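Putative acetyltransferase (Nocardia farcinica, PDB 3D9W) probably transfers the acetyl group of acetyl-coenzyme A to the amino nitrogen of arylamines. Local coordinates at residues Y147-P153 and R164-R168; T46-F51 and Q225-S229; L96-V100 and R123-A127. One frame throughout, in Å; residues are numbered along the deposited sequence.

Contact 1: residues Y147-P153 and R164-R168; sequences YELRPQP and RLERR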
loop_
_atom_site.group_PDB
_atom_site.type_symbol
_atom_site.label_atom_id
_atom_site.label_comp_id
_atom_site.label_asym_id
_atom_site.label_seq_id
_atom_site.Cartn_x
_atom_site.Cartn_y
_atom_site.Cartn_z
ATOM N N TYR A 147 8.130 -0.699 -10.519
ATOM C CA TYR A 147 8.895 0.249 -11.303
ATOM C C TYR A 147 10.374 0.046 -11.004
ATOM O O TYR A 147 10.770 -0.110 -9.852
ATOM C CB TYR A 147 8.467 1.691 -11.012
ATOM C CG TYR A 147 8.545 2.137 -9.574
ATOM C CD1 TYR A 147 7.482 1.929 -8.700
ATOM C CD2 TYR A 147 9.652 2.845 -9.110
ATOM C CE1 TYR A 147 7.516 2.426 -7.404
ATOM C CE2 TYR A 147 9.698 3.343 -7.820
ATOM C CZ TYR A 147 8.628 3.135 -6.972
ATOM O OH TYR A 147 8.675 3.652 -5.697
ATOM N N GLU A 148 11.176 0.019 -12.060
ATOM C CA GLU A 148 12.611 -0.193 -11.937
ATOM C C GLU A 148 13.281 0.878 -11.082
ATOM O O GLU A 148 12.931 2.059 -11.161
ATOM C CB GLU A 148 13.237 -0.239 -13.331
ATOM C CG GLU A 148 14.752 -0.271 -13.340
ATOM C CD GLU A 148 15.312 -0.821 -14.640
ATOM O OE1 GLU A 148 14.871 -0.366 -15.723
ATOM O OE2 GLU A 148 16.199 -1.704 -14.575
ATOM N N LEU A 149 14.247 0.469 -10.265
ATOM C CA LEU A 149 14.941 1.416 -9.400
ATOM C C LEU A 149 16.050 2.174 -10.127
ATOM O O LEU A 149 17.217 2.025 -9.779
ATOM C CB LEU A 149 15.546 0.696 -8.185
ATOM C CG LEU A 149 15.773 1.471 -6.877
ATOM C CD1 LEU A 149 17.214 1.325 -6.453
ATOM C CD2 LEU A 149 15.404 2.943 -7.036
ATOM N N ARG A 150 15.695 2.983 -11.125
ATOM C CA ARG A 150 16.685 3.773 -11.863
ATOM C C ARG A 150 16.098 5.125 -12.284
ATOM O O ARG A 150 14.893 5.269 -12.421
ATOM C CB ARG A 150 17.159 3.031 -13.111
ATOM C CG ARG A 150 16.138 3.014 -14.226
ATOM C CD ARG A 150 16.682 2.326 -15.458
ATOM N NE ARG A 150 15.653 2.164 -16.480
ATOM C CZ ARG A 150 15.201 3.142 -17.258
ATOM N NH1 ARG A 150 15.690 4.370 -17.139
ATOM N NH2 ARG A 150 14.253 2.892 -18.151
ATOM N N PRO A 151 16.956 6.130 -12.505
ATOM C CA PRO A 151 16.507 7.463 -12.909
ATOM C C PRO A 151 15.582 7.433 -14.120
ATOM O O PRO A 151 15.941 6.901 -15.172
ATOM C CB PRO A 151 17.815 8.182 -13.210
ATOM C CG PRO A 151 18.767 7.560 -12.258
ATOM C CD PRO A 151 18.423 6.095 -12.364
ATOM N N GLN A 152 14.390 8.007 -13.962
ATOM C CA GLN A 152 13.407 8.063 -15.039
ATOM C C GLN A 152 12.633 9.371 -14.911
ATOM O O GLN A 152 11.455 9.388 -14.562
ATOM C CB GLN A 152 12.445 6.865 -14.959
ATOM C CG GLN A 152 13.119 5.503 -15.162
ATOM C CD GLN A 152 12.162 4.334 -14.991
ATOM O OE1 GLN A 152 11.203 4.177 -15.753
ATOM N NE2 GLN A 152 12.419 3.508 -13.982
ATOM N N PRO A 153 13.297 10.496 -15.191
ATOM C CA PRO A 153 12.632 11.796 -15.090
ATOM C C PRO A 153 11.486 11.966 -16.078
ATOM O O PRO A 153 10.533 12.702 -15.819
ATOM C CB PRO A 153 13.773 12.780 -15.336
ATOM C CG PRO A 153 14.655 12.033 -16.280
ATOM C CD PRO A 153 14.676 10.645 -15.686
ATOM N N ARG A 164 7.024 9.318 -12.869
ATOM C CA ARG A 164 8.369 9.853 -13.077
ATOM C C ARG A 164 9.194 9.481 -11.854
ATOM O O ARG A 164 8.837 9.836 -10.735
ATOM C CB ARG A 164 8.360 11.383 -13.179
ATOM C CG ARG A 164 7.884 11.964 -14.487
ATOM C CD ARG A 164 7.770 13.488 -14.374
ATOM N NE ARG A 164 7.162 14.074 -15.571
ATOM C CZ ARG A 164 6.761 15.340 -15.681
ATOM N NH1 ARG A 164 6.900 16.176 -14.651
ATOM N NH2 ARG A 164 6.222 15.770 -16.827
ATOM N N LEU A 165 10.283 8.753 -12.063
ATOM C CA LEU A 165 11.151 8.383 -10.958
ATOM C C LEU A 165 12.323 9.351 -11.031
ATOM O O LEU A 165 12.954 9.514 -12.082
ATOM C CB LEU A 165 11.656 6.944 -11.094
ATOM C CG LEU A 165 11.789 6.163 -9.781
ATOM C CD1 LEU A 165 12.824 5.070 -9.954
ATOM C CD2 LEU A 165 12.203 7.078 -8.644
ATOM N N GLU A 166 12.616 9.989 -9.910
ATOM C CA GLU A 166 13.686 10.961 -9.863
ATOM C C GLU A 166 14.720 10.604 -8.805
ATOM O O GLU A 166 14.359 10.151 -7.721
ATOM C CB GLU A 166 13.061 12.309 -9.565
ATOM C CG GLU A 166 13.976 13.489 -9.567
ATOM C CD GLU A 166 13.203 14.741 -9.925
ATOM O OE1 GLU A 166 12.740 14.812 -11.093
ATOM O OE2 GLU A 166 13.043 15.631 -9.051
ATOM N N ARG A 167 16.001 10.787 -9.129
ATOM C CA ARG A 167 17.073 10.504 -8.176
ATOM C C ARG A 167 17.766 11.798 -7.768
ATOM O O ARG A 167 18.429 12.442 -8.574
ATOM C CB ARG A 167 18.120 9.539 -8.750
ATOM C CG ARG A 167 18.863 8.770 -7.640
ATOM C CD ARG A 167 20.378 8.960 -7.626
ATOM N NE ARG A 167 21.048 8.188 -8.670
ATOM C CZ ARG A 167 21.519 8.710 -9.802
ATOM N NH1 ARG A 167 21.398 10.015 -10.037
ATOM N NH2 ARG A 167 22.097 7.926 -10.706
ATOM N N ARG A 168 17.601 12.177 -6.510
ATOM C CA ARG A 168 18.210 13.389 -6.003
ATOM C C ARG A 168 19.262 13.027 -4.971
ATOM O O ARG A 168 19.560 11.846 -4.751
ATOM C CB ARG A 168 17.153 14.278 -5.341
ATOM C CG ARG A 168 16.109 14.847 -6.274
ATOM C CD ARG A 168 15.183 15.797 -5.511
ATOM N NE ARG A 168 14.017 16.163 -6.315
ATOM C CZ ARG A 168 12.957 16.843 -5.870
ATOM N NH1 ARG A 168 12.900 17.254 -4.600
ATOM N NH2 ARG A 168 11.934 17.092 -6.696
#
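Leu165 and Gln152 form an antiparallel hydrogen-bonded pair that joins the short strand 152-153 to strand 161-169. Strands 147-148 and 161-169 lie near opposite ends of the order of one eight-stranded sheet; Tyr147 packing on Leu165 joins them, and residues 149-153 help to close the gap, consistent with the barrel-like second domain of arylamine N-acetyltransferases. Leu165 N donates to Gln152 O (2.8 Å); the return bond is less certain because Leu165 O is crowded in the model. The side chain of Leu165 can be followed outward. CB packs on Gln152 CB at 3.9 Å. CG is 4.0 Å from Tyr147 CE2, and CD1 reaches the edge of the same ring, near its plane, 4.0 Å from Tyr147 CD2. The two side chains cross at about a right angle. With chi1 at 57°, Tyr147 CG lies between its own N and C, which points the ring at this leucine, and its OH bonds to Tyr191. CD1 also lies beside the carbonyls Glu148 O and Arg150 O, and 4.4 Å from CD2 of Leu149, the central residue of an inverse gamma turn. Trp177 touches both leucines. Pro151 runs beside Arg167, its CG over one guanidinium face, 3.7 Å from Arg167 NH2.

Contact 2: residues T46-F51 and Q225-S229; sequences TTAIPF and QRFHS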
loop_
_atom_site.group_PDB
_atom_site.type_symbol
_atom_site.label_atom_id
_atom_site.label_comp_id
_atom_site.label_asym_id
_atom_site.label_seq_id
_atom_site.Cartn_x
_atom_site.Cartn_y
_atom_site.Cartn_z
ATOM N N THR A 46 -2.406 -5.280 -5.922
ATOM C CA THR A 46 -2.849 -3.898 -5.891
ATOM C C THR A 46 -4.275 -3.715 -6.359
ATOM O O THR A 46 -4.941 -2.779 -5.935
ATOM C CB THR A 46 -1.939 -2.999 -6.732
ATOM O OG1 THR A 46 -1.814 -3.544 -8.053
ATOM C CG2 THR A 46 -0.568 -2.882 -6.072
ATOM N N THR A 47 -4.753 -4.604 -7.227
ATOM C CA THR A 47 -6.122 -4.477 -7.744
ATOM C C THR A 47 -7.128 -5.393 -7.065
ATOM O O THR A 47 -8.314 -5.368 -7.387
ATOM C CB THR A 47 -6.189 -4.722 -9.272
ATOM O OG1 THR A 47 -5.831 -6.072 -9.569
ATOM C CG2 THR A 47 -5.243 -3.786 -9.997
ATOM N N ALA A 48 -6.651 -6.186 -6.113
ATOM C CA ALA A 48 -7.511 -7.109 -5.397
ATOM C C ALA A 48 -7.745 -6.713 -3.940
ATOM O O ALA A 48 -8.888 -6.706 -3.472
ATOM C CB ALA A 48 -6.928 -8.514 -5.461
ATOM N N ILE A 49 -6.669 -6.375 -3.230
ATOM C CA ILE A 49 -6.760 -6.031 -1.809
ATOM C C ILE A 49 -7.204 -4.601 -1.505
ATOM O O ILE A 49 -6.644 -3.653 -2.048
ATOM C CB ILE A 49 -5.395 -6.253 -1.112
ATOM C CG1 ILE A 49 -4.840 -7.634 -1.476
ATOM C CG2 ILE A 49 -5.550 -6.120 0.396
ATOM C CD1 ILE A 49 -5.751 -8.774 -1.106
ATOM N N PRO A 50 -8.224 -4.429 -0.640
ATOM C CA PRO A 50 -8.704 -3.090 -0.285
ATOM C C PRO A 50 -7.713 -2.354 0.635
ATOM O O PRO A 50 -6.844 -2.965 1.254
ATOM C CB PRO A 50 -10.030 -3.375 0.430
ATOM C CG PRO A 50 -10.483 -4.637 -0.158
ATOM C CD PRO A 50 -9.204 -5.440 -0.215
ATOM N N PHE A 51 -7.847 -1.039 0.717
ATOM C CA PHE A 51 -6.990 -0.248 1.583
ATOM C C PHE A 51 -7.855 0.360 2.688
ATOM O O PHE A 51 -8.909 0.927 2.415
ATOM C CB PHE A 51 -6.309 0.851 0.783
ATOM C CG PHE A 51 -5.431 1.734 1.603
ATOM C CD1 PHE A 51 -5.978 2.719 2.423
ATOM C CD2 PHE A 51 -4.053 1.592 1.552
ATOM C CE1 PHE A 51 -5.165 3.552 3.176
ATOM C CE2 PHE A 51 -3.229 2.419 2.300
ATOM C CZ PHE A 51 -3.786 3.404 3.115
ATOM N N GLN A 225 -9.221 3.157 0.282
ATOM C CA GLN A 225 -8.902 3.247 -1.121
ATOM C C GLN A 225 -9.159 1.870 -1.701
ATOM O O GLN A 225 -9.062 0.864 -1.000
ATOM C CB GLN A 225 -7.441 3.617 -1.339
ATOM C CG GLN A 225 -7.018 4.913 -0.726
ATOM C CD GLN A 225 -5.577 5.219 -1.030
ATOM O OE1 GLN A 225 -5.229 5.578 -2.158
ATOM N NE2 GLN A 225 -4.719 5.061 -0.030
ATOM N N ARG A 226 -9.533 1.835 -2.970
ATOM C CA ARG A 226 -9.765 0.585 -3.672
ATOM C C ARG A 226 -9.140 0.892 -5.013
ATOM O O ARG A 226 -9.442 1.920 -5.623
ATOM C CB ARG A 226 -11.258 0.297 -3.823
ATOM C CG ARG A 226 -11.546 -1.059 -4.435
ATOM C CD ARG A 226 -11.008 -2.165 -3.558
ATOM N NE ARG A 226 -11.410 -3.476 -4.054
ATOM C CZ ARG A 226 -10.737 -4.186 -4.951
ATOM N NH1 ARG A 226 -9.605 -3.723 -5.460
ATOM N NH2 ARG A 226 -11.209 -5.351 -5.359
ATOM N N PHE A 227 -8.248 0.028 -5.474
ATOM C CA PHE A 227 -7.584 0.310 -6.734
ATOM C C PHE A 227 -7.878 -0.668 -7.863
ATOM O O PHE A 227 -7.752 -1.884 -7.710
ATOM C CB PHE A 227 -6.078 0.404 -6.507
ATOM C CG PHE A 227 -5.327 0.907 -7.688
ATOM C CD1 PHE A 227 -5.617 2.153 -8.221
ATOM C CD2 PHE A 227 -4.344 0.125 -8.291
ATOM C CE1 PHE A 227 -4.946 2.616 -9.341
ATOM C CE2 PHE A 227 -3.665 0.579 -9.413
ATOM C CZ PHE A 227 -3.969 1.829 -9.940
ATOM N N HIS A 228 -8.281 -0.111 -8.999
ATOM C CA HIS A 228 -8.586 -0.899 -10.181
ATOM C C HIS A 228 -7.620 -0.490 -11.298
ATOM O O HIS A 228 -6.957 0.547 -11.200
ATOM C CB HIS A 228 -10.046 -0.678 -10.595
ATOM C CG HIS A 228 -11.041 -1.141 -9.569
ATOM N ND1 HIS A 228 -11.165 -2.462 -9.193
ATOM C CD2 HIS A 228 -11.953 -0.456 -8.837
ATOM C CE1 HIS A 228 -12.109 -2.571 -8.277
ATOM N NE2 HIS A 228 -12.605 -1.369 -8.043
ATOM N N SER A 229 -7.526 -1.300 -12.349
ATOM C CA SER A 229 -6.600 -0.988 -13.428
ATOM C C SER A 229 -7.003 0.287 -14.147
ATOM O O SER A 229 -6.153 1.013 -14.642
ATOM C CB SER A 229 -6.531 -2.138 -14.433
ATOM O OG SER A 229 -7.550 -2.012 -15.404
HETATM O O HOH W 1 -7.519 -2.523 -4.355
HETATM O O HOH W 2 -9.720 -4.751 -9.612
#
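The guanidinium of Arg226, on outer strand 223-227 of the four-stranded antiparallel sheet, is sandwiched where the C-terminal end of helix 35-48 and the loop after it dock: Ala48 O lies 3.2 Å above one face, offset toward the rim, and His228 CE1 sits over the centre of the opposite face. At its edge, in the guanidinium plane, is Thr47 O, which takes a bond from Arg226 NH1 (2.8 Å) that is nearly straight at the hydrogen (174°) but comes from well above the carbonyl plane of Thr47. A second flat pair is an amide-pi contact, with Gln225 NE2 3.4 Å above the Phe51 ring and over its centre. The amide and ring planes are 66° apart, so the amide is not stacked flat; NE2 is hydrogen-bonded to Phe139 O and OE1 to His232 NE2. A single antiparallel bridge marks the junction, Phe51 N giving to Gln225 O (2.8 Å) and Gln225 N to Phe51 O (3.1 Å).

The bend of Arg226 at chi2 (62°) lets the chain pass alongside Pro50 before the guanidinium reaches the carbonyls at the helix end. That end probably favours the positive charge, and Asp268 supplies a salt bridge to NE, so the buried group has partners on more than one nitrogen. Phe227 turns the edge of its ring to Thr46 O, and its ring meets that of Trp161. Water 1 accepts from Phe227 N. A second water gives a proton to Thr47 O and also bonds His228 ND1, 2.7 Å from that nitrogen.

Contact 3: residues L96-V100 and R123-A127; sequences LGFGV and RVTTA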
loop_
_atom_site.group_PDB
_atom_site.type_symbol
_atom_site.label_atom_id
_atom_site.label_comp_id
_atom_site.label_asym_id
_atom_site.label_seq_id
_atom_site.Cartn_x
_atom_site.Cartn_y
_atom_site.Cartn_z
ATOM N N LEU A 96 8.288 -17.407 -3.205
ATOM C CA LEU A 96 8.499 -17.723 -4.609
ATOM C C LEU A 96 9.961 -17.654 -5.043
ATOM O O LEU A 96 10.268 -17.821 -6.223
ATOM C CB LEU A 96 7.646 -16.803 -5.470
ATOM C CG LEU A 96 6.170 -16.826 -5.062
ATOM C CD1 LEU A 96 5.372 -15.849 -5.907
ATOM C CD2 LEU A 96 5.622 -18.224 -5.216
ATOM N N GLY A 97 10.861 -17.418 -4.093
ATOM C CA GLY A 97 12.278 -17.362 -4.419
ATOM C C GLY A 97 12.780 -16.022 -4.923
ATOM O O GLY A 97 13.772 -15.949 -5.645
ATOM N N PHE A 98 12.099 -14.954 -4.545
ATOM C CA PHE A 98 12.502 -13.620 -4.957
ATOM C C PHE A 98 13.508 -13.033 -3.982
ATOM O O PHE A 98 13.633 -13.488 -2.845
ATOM C CB PHE A 98 11.294 -12.692 -5.016
ATOM C CG PHE A 98 10.526 -12.780 -6.291
ATOM C CD1 PHE A 98 11.091 -12.345 -7.480
ATOM C CD2 PHE A 98 9.224 -13.271 -6.302
ATOM C CE1 PHE A 98 10.375 -12.392 -8.666
ATOM C CE2 PHE A 98 8.495 -13.324 -7.487
ATOM C CZ PHE A 98 9.075 -12.881 -8.674
ATOM N N GLY A 99 14.222 -12.014 -4.446
ATOM C CA GLY A 99 15.183 -11.329 -3.605
ATOM C C GLY A 99 14.411 -10.178 -3.003
ATOM O O GLY A 99 13.969 -9.284 -3.727
ATOM N N VAL A 100 14.239 -10.193 -1.684
ATOM C CA VAL A 100 13.480 -9.145 -1.021
ATOM C C VAL A 100 14.225 -8.415 0.080
ATOM O O VAL A 100 14.771 -9.025 1.001
ATOM C CB VAL A 100 12.171 -9.703 -0.450
ATOM C CG1 VAL A 100 11.409 -8.609 0.269
ATOM C CG2 VAL A 100 11.331 -10.273 -1.576
ATOM N N ARG A 123 12.175 -3.400 -2.314
ATOM C CA ARG A 123 13.219 -3.411 -3.346
ATOM C C ARG A 123 13.318 -4.899 -3.714
ATOM O O ARG A 123 13.718 -5.731 -2.887
ATOM C CB ARG A 123 14.538 -2.903 -2.750
ATOM C CG ARG A 123 15.763 -2.969 -3.654
ATOM C CD ARG A 123 17.039 -2.843 -2.821
ATOM N NE ARG A 123 18.266 -3.037 -3.585
ATOM C CZ ARG A 123 18.985 -2.043 -4.107
ATOM N NH1 ARG A 123 18.597 -0.780 -3.947
ATOM N NH2 ARG A 123 20.097 -2.304 -4.783
ATOM N N VAL A 124 12.954 -5.229 -4.951
ATOM C CA VAL A 124 12.935 -6.620 -5.401
ATOM C C VAL A 124 13.872 -6.977 -6.562
ATOM O O VAL A 124 14.074 -6.184 -7.486
ATOM C CB VAL A 124 11.485 -7.006 -5.800
ATOM C CG1 VAL A 124 11.362 -8.500 -6.039
ATOM C CG2 VAL A 124 10.529 -6.544 -4.725
ATOM N N THR A 125 14.418 -8.192 -6.514
ATOM C CA THR A 125 15.324 -8.695 -7.553
ATOM C C THR A 125 14.846 -10.046 -8.102
ATOM O O THR A 125 14.555 -10.965 -7.338
ATOM C CB THR A 125 16.735 -8.878 -6.996
ATOM O OG1 THR A 125 16.717 -9.885 -5.975
ATOM C CG2 THR A 125 17.239 -7.569 -6.415
ATOM N N THR A 126 14.768 -10.162 -9.427
ATOM C CA THR A 126 14.317 -11.405 -10.036
ATOM C C THR A 126 15.484 -12.319 -10.374
ATOM O O THR A 126 16.643 -11.994 -10.107
ATOM C CB THR A 126 13.488 -11.157 -11.327
ATOM O OG1 THR A 126 14.363 -10.967 -12.454
ATOM C CG2 THR A 126 12.591 -9.937 -11.145
ATOM N N ALA A 127 15.168 -13.463 -10.975
ATOM C CA ALA A 127 16.177 -14.453 -11.335
ATOM C C ALA A 127 16.620 -14.351 -12.797
ATOM O O ALA A 127 17.457 -15.135 -13.257
ATOM C CB ALA A 127 15.638 -15.850 -11.051
#
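Phe98 and Thr125 are set by their first torsions. Phe98 has chi1 at -84°, with CG opposite its carbonyl carbon, which swings the ring to the side of the strand where Val124 and Thr126 stand. Thr125 has chi1 at 64°; its OG1 is placed between its own N and C and comes within 3.2 Å of Gly99 CA. Gly99 has no side chain on that face, and the hydroxyl fills the place where one would begin.

The frame is a beta hairpin of strands 99-107 and 117-125, joined here at the end far from its connecting loop. Gly99 and Thr125 form an antiparallel hydrogen-bonded pair: Gly99 N donates to Thr125 O at 3.1 Å with 160° at the hydrogen, and Thr125 N returns a bond to Gly99 O at 3.0 Å. Val100 and Val124 follow as a non-hydrogen-bonded pair on the other face. Phe98 lies just before the strand, after a Schellman motif in which Gly97, with positive phi, ends helix 82-95.

The Phe98 ring presents an edge to the partner strand. Its CD1 is 3.7 Å from Thr125 O, which lies in the ring plane, and 4.1 Å from Val124 CG1. Its CE1 meets the methyl CG2 of Thr126 at 4.1 Å, while Thr126 OG1 bonds to Asp128. Leu41 of helix 35-48 and Leu93 of helix 82-95 also touch the Phe98 side chain; Val124 touches Leu38 and Leu93. The chemistry thus divides in two: main-chain bonds fix which residues pair, and apolar contacts of Phe98 and Val124 seat this end of the hairpin against the two helices.

From the N terminus, residues 46-51 come first, but contact 2 stays open until the chain returns at 225-229, closing a loop of 173 intervening residues. Within that span contact 3 closes a short loop between 96-100 and 123-127, and then contact 1 closes another between 147-153 and 164-168. These two follow in series, and no contact crosses another. Contacts 1 and 3 both reach the same eight-stranded sheet and touch where Leu149 CD1 packs 3.6 Å from Arg123 NH1. Contact 2 ties the helical N-terminal part to the four-stranded sheet; its nearest atoms are about 10 Å from contact 1 and about 12 Å from contact 3.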